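Local coordinates for protein halogenase (Chondromyces crocatus, PDB 3E1T) that binds flavin-adenine dinucleotide and, as an FAD-dependent halogenase, probably installs the chlorine of the myxobacterial metabolite chondrochloren, at residues V494-D498 with G499-A503; F344-F347 with E348-Y351. All blocks are in the same frame, centred on the assembly; numbering follows the deposited sequence.

How the contacts relate
Both contacts are local, and both are partly buried. Contact 1 (494-503) is a bridged turn near the modelled C-terminal end, its centre about 25 Å from the centre of the chain, with backbone amides and carbonyls doing most of the work. Contact 2 (344-351) lies on helix 340-368, about 18 Å from that centre; there a carboxylate joins two guanidinium groups on one flank, while aromatic rings are buried on another. Helix 315-333 packs against both. The two centres are about 15 Å apart, yet the contacts touch: Trp502 CZ3 comes within 3.7 Å of Arg350 NH2, so the C-terminal loop packs onto the charged flank of the helix.

Contact 1: residues V494-D498 with G499-A503; sequences VPSRD and GLAWA
Val494 O takes the amide of Ala503 at 2.7 Å from N to O. Two residues further in, Ser496 N gives a straighter bond to Ala501 O (2.9 Å, 169° at the hydrogen). The two bonds flank the single beta bridge of Pro495 with Trp502. Ser496 adds a second donor to the same carbonyl: its OG is 3.2 Å from Ala501 O and arrives from the same face as the amide. A chi1 of 57° puts OG between the backbone N and the carbonyl carbon, where it can reach that oxygen. The chain reverses through a type I turn from Ser496 to Gly499, closed by Gly499 N on Ser496 O (2.6 Å); Gly499, the last residue of the turn, has a positive phi (76°). Val494 CG2 meets Ala503 CB at 3.7 Å, and the Trp502 ring turns its edge to Val494 O, with CE3 3.5 Å away. Asp498 crosses Leu500 at a slant, OD2 lying 3.3 Å from Leu500 CD1, while that same oxygen forms a salt bridge with Arg29. Helix 315-333 receives the returning arm: Asn331 and Thr332 bond to the backbone of Leu500 and Trp502, and Arg328 makes a cation-pi contact with the Trp502 ring, which also reaches Cys343 and Arg350 on helix 340-368.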
ATOM      1  N   VAL A 494      21.632  12.107  -3.688  1.00 51.18           N
ATOM      2  CA  VAL A 494      22.018  10.746  -3.343  1.00 51.18           C
ATOM      3  C   VAL A 494      22.030  10.626  -1.825  1.00 51.18           C
ATOM      4  O   VAL A 494      22.255  11.619  -1.138  1.00 51.37           O
ATOM      5  CB  VAL A 494      23.412  10.356  -3.926  1.00 51.28           C
ATOM      6  CG1 VAL A 494      23.357  10.278  -5.443  1.00 51.65           C
ATOM      7  CG2 VAL A 494      24.497  11.327  -3.483  1.00 51.06           C
ATOM      8  N   PRO A 495      21.758   9.426  -1.288  1.00 51.12           N
ATOM      9  CA  PRO A 495      21.833   9.308   0.162  1.00 51.29           C
ATOM     10  C   PRO A 495      23.261   9.433   0.698  1.00 51.58           C
ATOM     11  O   PRO A 495      24.228   9.088   0.009  1.00 51.31           O
ATOM     12  CB  PRO A 495      21.294   7.897   0.437  1.00 51.11           C
ATOM     13  CG  PRO A 495      20.593   7.492  -0.804  1.00 51.01           C
ATOM     14  CD  PRO A 495      21.338   8.162  -1.911  1.00 51.29           C
ATOM     15  N   SER A 496      23.363   9.940   1.923  1.00 51.90           N
ATOM     16  CA  SER A 496      24.584   9.891   2.707  1.00 52.06           C
ATOM     17  C   SER A 496      25.037   8.437   2.897  1.00 52.65           C
ATOM     18  O   SER A 496      24.226   7.511   2.772  1.00 52.36           O
ATOM     19  CB  SER A 496      24.325  10.535   4.069  1.00 52.10           C
ATOM     20  OG  SER A 496      23.248   9.898   4.738  1.00 51.02           O
ATOM     21  N   ARG A 497      26.322   8.243   3.203  1.00 52.92           N
ATOM     22  CA  ARG A 497      26.854   6.919   3.542  1.00 53.61           C
ATOM     23  C   ARG A 497      25.918   6.185   4.506  1.00 53.20           C
ATOM     24  O   ARG A 497      25.702   4.980   4.382  1.00 53.13           O
ATOM     25  CB  ARG A 497      28.265   7.034   4.151  1.00 53.58           C
ATOM     26  CG  ARG A 497      28.885   5.695   4.575  1.00 54.86           C
ATOM     27  CD  ARG A 497      30.216   5.868   5.298  1.00 55.27           C
ATOM     28  NE  ARG A 497      30.356   4.931   6.418  1.00 58.45           N
ATOM     29  CZ  ARG A 497      31.480   4.731   7.107  1.00 59.67           C
ATOM     30  NH1 ARG A 497      32.594   5.389   6.794  1.00 59.89           N
ATOM     31  NH2 ARG A 497      31.493   3.861   8.110  1.00 59.61           N
ATOM     32  N   ASP A 498      25.360   6.935   5.454  1.00 52.97           N
ATOM     33  CA  ASP A 498      24.435   6.405   6.448  1.00 52.57           C
ATOM     34  C   ASP A 498      23.118   5.933   5.824  1.00 51.92           C
ATOM     35  O   ASP A 498      22.466   5.021   6.338  1.00 51.59           O
ATOM     36  CB  ASP A 498      24.137   7.497   7.475  1.00 53.28           C
ATOM     37  CG  ASP A 498      23.671   6.948   8.800  1.00 54.37           C
ATOM     38  OD1 ASP A 498      23.681   5.703   8.976  1.00 56.24           O
ATOM     39  OD2 ASP A 498      23.309   7.766   9.674  1.00 55.40           O
ATOM     40  N   GLY A 499      22.731   6.574   4.721  1.00 51.19           N
ATOM     41  CA  GLY A 499      21.440   6.320   4.070  1.00 50.25           C
ATOM     42  C   GLY A 499      20.266   6.949   4.806  1.00 49.47           C
ATOM     43  O   GLY A 499      19.105   6.703   4.458  1.00 49.38           O
ATOM     44  N   LEU A 500      20.572   7.769   5.815  1.00 48.39           N
ATOM     45  CA  LEU A 500      19.558   8.374   6.678  1.00 47.33           C
ATOM     46  C   LEU A 500      19.271   9.839   6.345  1.00 46.65           C
ATOM     47  O   LEU A 500      18.336  10.426   6.884  1.00 46.04           O
ATOM     48  CB  LEU A 500      19.954   8.233   8.156  1.00 47.33           C
ATOM     49  CG  LEU A 500      19.923   6.858   8.830  1.00 47.49           C
ATOM     50  CD1 LEU A 500      20.209   6.985  10.327  1.00 47.01           C
ATOM     51  CD2 LEU A 500      18.604   6.132   8.617  1.00 46.69           C
ATOM     52  N   ALA A 501      20.084  10.415   5.460  1.00 46.26           N
ATOM     53  CA  ALA A 501      19.923  11.794   5.004  1.00 46.05           C
ATOM     54  C   ALA A 501      20.386  11.931   3.550  1.00 46.14           C
ATOM     55  O   ALA A 501      20.814  10.948   2.945  1.00 46.07           O
ATOM     56  CB  ALA A 501      20.703  12.744   5.913  1.00 46.47           C
ATOM     57  N   TRP A 502      20.312  13.144   3.001  1.00 46.12           N
ATOM     58  CA  TRP A 502      20.759  13.418   1.629  1.00 46.77           C
ATOM     59  C   TRP A 502      22.172  13.997   1.588  1.00 47.49           C
ATOM     60  O   TRP A 502      22.540  14.791   2.453  1.00 47.82           O
ATOM     61  CB  TRP A 502      19.803  14.385   0.924  1.00 46.13           C
ATOM     62  CG  TRP A 502      18.411  13.853   0.720  1.00 46.20           C
ATOM     63  CD1 TRP A 502      17.261  14.331   1.283  1.00 46.07           C
ATOM     64  CD2 TRP A 502      18.021  12.749  -0.114  1.00 46.13           C
ATOM     65  NE1 TRP A 502      16.180  13.599   0.853  1.00 45.93           N
ATOM     66  CE2 TRP A 502      16.614  12.619  -0.002  1.00 46.14           C
ATOM     67  CE3 TRP A 502      18.721  11.858  -0.946  1.00 45.51           C
ATOM     68  CZ2 TRP A 502      15.891  11.630  -0.685  1.00 45.39           C
ATOM     69  CZ3 TRP A 502      17.999  10.872  -1.630  1.00 46.26           C
ATOM     70  CH2 TRP A 502      16.599  10.772  -1.494  1.00 45.87           C
ATOM     71  N   ALA A 503      22.941  13.621   0.565  1.00 48.09           N
ATOM     72  CA  ALA A 503      24.339  14.055   0.431  1.00 48.80           C
ATOM     73  C   ALA A 503      24.484  15.404  -0.265  1.00 49.09           C
ATOM     74  O   ALA A 503      25.161  16.308   0.249  1.00 49.78           O
ATOM     75  CB  ALA A 503      25.168  12.994  -0.289  1.00 48.96           C
TER

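Contact 2: residues F344-F347 with E348-Y351; sequences FEEF and ERRY
Glu346 and Arg349 both start with CG anti to the backbone N (chi1 -169° and -171°), and a bend at chi2 in the glutamate and at chi3 in the arginine brings their ends together, side by side. Arg349 grips the carboxylate side-on with two nitrogens: NE to Glu346 OE1 at 3.1 Å and NH2 to Glu346 OE2 at 2.8 Å. Both oxygens lie near the guanidinium plane, although the nitrogens meet them from above the carboxylate plane. Arg350 NE is 3.1 Å from Glu346 OE2, but that oxygen stands over the guanidinium face, so this salt bridge rests on charge without an N-H aimed at it. The i+3 and i+4 spacings put both arginines one helical turn on, along one flank. Beneath run the i to i+4 helix bonds, such as Arg350 N to Glu346 O at 3.0 Å. On the inward flank Phe347 and Tyr351 lie alongside one another, Phe347 CE1 to Tyr351 CD2 at 3.5 Å; the planes are 30° apart, but the rings barely overlap. Val326 and Ala299 also touch Phe347, and the Tyr351 side chain is about 7 Å from FAD. With an alanine here in place of Glu346 the carboxylate is gone, and the Arg349 guanidinium is likely to turn more freely while two nearby positive charges lose their common mate. One glutamate thus faces two arginines, an excess of positive charge that would probably stabilise its ionised form.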
ATOM      1  N   PHE A 344      11.947  18.478   0.605  1.00 41.07           N
ATOM      2  CA  PHE A 344      10.573  17.988   0.558  1.00 39.84           C
ATOM      3  C   PHE A 344      10.030  17.918  -0.877  1.00 39.57           C
ATOM      4  O   PHE A 344       9.151  17.107  -1.171  1.00 39.28           O
ATOM      5  CB  PHE A 344       9.671  18.782   1.497  1.00 39.75           C
ATOM      6  CG  PHE A 344       9.864  18.434   2.955  1.00 39.30           C
ATOM      7  CD1 PHE A 344       9.060  17.478   3.564  1.00 38.40           C
ATOM      8  CD2 PHE A 344      10.864  19.052   3.708  1.00 38.67           C
ATOM      9  CE1 PHE A 344       9.228  17.147   4.914  1.00 40.12           C
ATOM     10  CE2 PHE A 344      11.052  18.733   5.054  1.00 39.15           C
ATOM     11  CZ  PHE A 344      10.225  17.778   5.667  1.00 39.49           C
ATOM     12  N   GLU A 345      10.576  18.739  -1.770  1.00 38.87           N
ATOM     13  CA  GLU A 345      10.291  18.609  -3.195  1.00 39.11           C
ATOM     14  C   GLU A 345      10.856  17.299  -3.739  1.00 37.99           C
ATOM     15  O   GLU A 345      10.226  16.651  -4.572  1.00 37.65           O
ATOM     16  CB  GLU A 345      10.851  19.789  -3.984  1.00 39.27           C
ATOM     17  CG  GLU A 345       9.966  21.018  -3.964  1.00 40.48           C
ATOM     18  CD  GLU A 345      10.556  22.171  -4.762  1.00 41.92           C
ATOM     19  OE1 GLU A 345      11.814  22.266  -4.847  1.00 45.28           O
ATOM     20  OE2 GLU A 345       9.759  22.985  -5.300  1.00 45.35           O
ATOM     21  N   GLU A 346      12.031  16.910  -3.250  1.00 36.75           N
ATOM     22  CA  GLU A 346      12.649  15.638  -3.622  1.00 35.75           C
ATOM     23  C   GLU A 346      11.847  14.443  -3.116  1.00 34.31           C
ATOM     24  O   GLU A 346      11.667  13.455  -3.828  1.00 33.89           O
ATOM     25  CB  GLU A 346      14.086  15.562  -3.103  1.00 36.47           C
ATOM     26  CG  GLU A 346      14.901  14.383  -3.663  1.00 38.89           C
ATOM     27  CD  GLU A 346      15.187  14.496  -5.164  1.00 42.74           C
ATOM     28  OE1 GLU A 346      14.685  15.435  -5.832  1.00 45.27           O
ATOM     29  OE2 GLU A 346      15.911  13.628  -5.686  1.00 44.06           O
ATOM     30  N   PHE A 347      11.394  14.537  -1.870  1.00 32.18           N
ATOM     31  CA  PHE A 347      10.511  13.563  -1.284  1.00 30.26           C
ATOM     32  C   PHE A 347       9.256  13.306  -2.155  1.00 29.88           C
ATOM     33  O   PHE A 347       8.990  12.168  -2.522  1.00 29.07           O
ATOM     34  CB  PHE A 347      10.113  14.047   0.116  1.00 29.65           C
ATOM     35  CG  PHE A 347       8.753  13.585   0.565  1.00 27.74           C
ATOM     36  CD1 PHE A 347       8.437  12.235   0.610  1.00 26.06           C
ATOM     37  CD2 PHE A 347       7.799  14.506   0.959  1.00 26.55           C
ATOM     38  CE1 PHE A 347       7.196  11.809   1.046  1.00 25.23           C
ATOM     39  CE2 PHE A 347       6.558  14.096   1.385  1.00 24.40           C
ATOM     40  CZ  PHE A 347       6.252  12.727   1.434  1.00 25.36           C
ATOM     41  N   GLU A 348       8.499  14.361  -2.465  1.00 29.50           N
ATOM     42  CA  GLU A 348       7.291  14.240  -3.285  1.00 29.85           C
ATOM     43  C   GLU A 348       7.582  13.690  -4.691  1.00 29.75           C
ATOM     44  O   GLU A 348       6.854  12.824  -5.193  1.00 29.94           O
ATOM     45  CB  GLU A 348       6.528  15.569  -3.351  1.00 30.07           C
ATOM     46  CG  GLU A 348       5.133  15.422  -3.992  1.00 30.83           C
ATOM     47  CD  GLU A 348       4.152  16.507  -3.630  1.00 31.78           C
ATOM     48  OE1 GLU A 348       3.293  16.825  -4.487  1.00 32.13           O
ATOM     49  OE2 GLU A 348       4.187  17.006  -2.481  1.00 33.41           O
ATOM     50  N   ARG A 349       8.666  14.163  -5.301  1.00 29.52           N
ATOM     51  CA  ARG A 349       9.055  13.727  -6.633  1.00 30.58           C
ATOM     52  C   ARG A 349       9.309  12.216  -6.664  1.00 29.58           C
ATOM     53  O   ARG A 349       8.732  11.514  -7.473  1.00 29.91           O
ATOM     54  CB  ARG A 349      10.300  14.493  -7.092  1.00 30.21           C
ATOM     55  CG  ARG A 349      10.665  14.267  -8.544  1.00 33.27           C
ATOM     56  CD  ARG A 349      12.036  14.892  -8.877  1.00 33.38           C
ATOM     57  NE  ARG A 349      13.139  14.210  -8.192  1.00 40.73           N
ATOM     58  CZ  ARG A 349      13.789  13.148  -8.677  1.00 43.02           C
ATOM     59  NH1 ARG A 349      13.448  12.623  -9.855  1.00 44.52           N
ATOM     60  NH2 ARG A 349      14.781  12.608  -7.982  1.00 44.21           N
ATOM     61  N   ARG A 350      10.153  11.734  -5.756  1.00 29.27           N
ATOM     62  CA  ARG A 350      10.472  10.316  -5.613  1.00 28.91           C
ATOM     63  C   ARG A 350       9.252   9.449  -5.278  1.00 28.37           C
ATOM     64  O   ARG A 350       9.089   8.355  -5.823  1.00 27.24           O
ATOM     65  CB  ARG A 350      11.508  10.143  -4.510  1.00 29.59           C
ATOM     66  CG  ARG A 350      12.885   9.703  -4.933  1.00 33.08           C
ATOM     67  CD  ARG A 350      13.724  10.843  -5.414  1.00 36.82           C
ATOM     68  NE  ARG A 350      15.112  10.669  -4.996  1.00 40.81           N
ATOM     69  CZ  ARG A 350      16.030   9.960  -5.644  1.00 43.14           C
ATOM     70  NH1 ARG A 350      15.741   9.325  -6.782  1.00 44.97           N
ATOM     71  NH2 ARG A 350      17.251   9.891  -5.148  1.00 45.16           N
ATOM     72  N   TYR A 351       8.422   9.936  -4.358  1.00 26.93           N
ATOM     73  CA  TYR A 351       7.225   9.225  -3.908  1.00 26.41           C
ATOM     74  C   TYR A 351       6.210   9.072  -5.058  1.00 26.20           C
ATOM     75  O   TYR A 351       5.668   7.983  -5.273  1.00 27.02           O
ATOM     76  CB  TYR A 351       6.613   9.978  -2.718  1.00 25.83           C
ATOM     77  CG  TYR A 351       5.517   9.266  -1.898  1.00 25.39           C
ATOM     78  CD1 TYR A 351       5.171   7.927  -2.107  1.00 23.20           C
ATOM     79  CD2 TYR A 351       4.865   9.949  -0.878  1.00 25.73           C
ATOM     80  CE1 TYR A 351       4.178   7.302  -1.331  1.00 23.54           C
ATOM     81  CE2 TYR A 351       3.862   9.343  -0.104  1.00 23.88           C
ATOM     82  CZ  TYR A 351       3.535   8.019  -0.326  1.00 24.00           C
ATOM     83  OH  TYR A 351       2.563   7.432   0.457  1.00 26.51           O
TER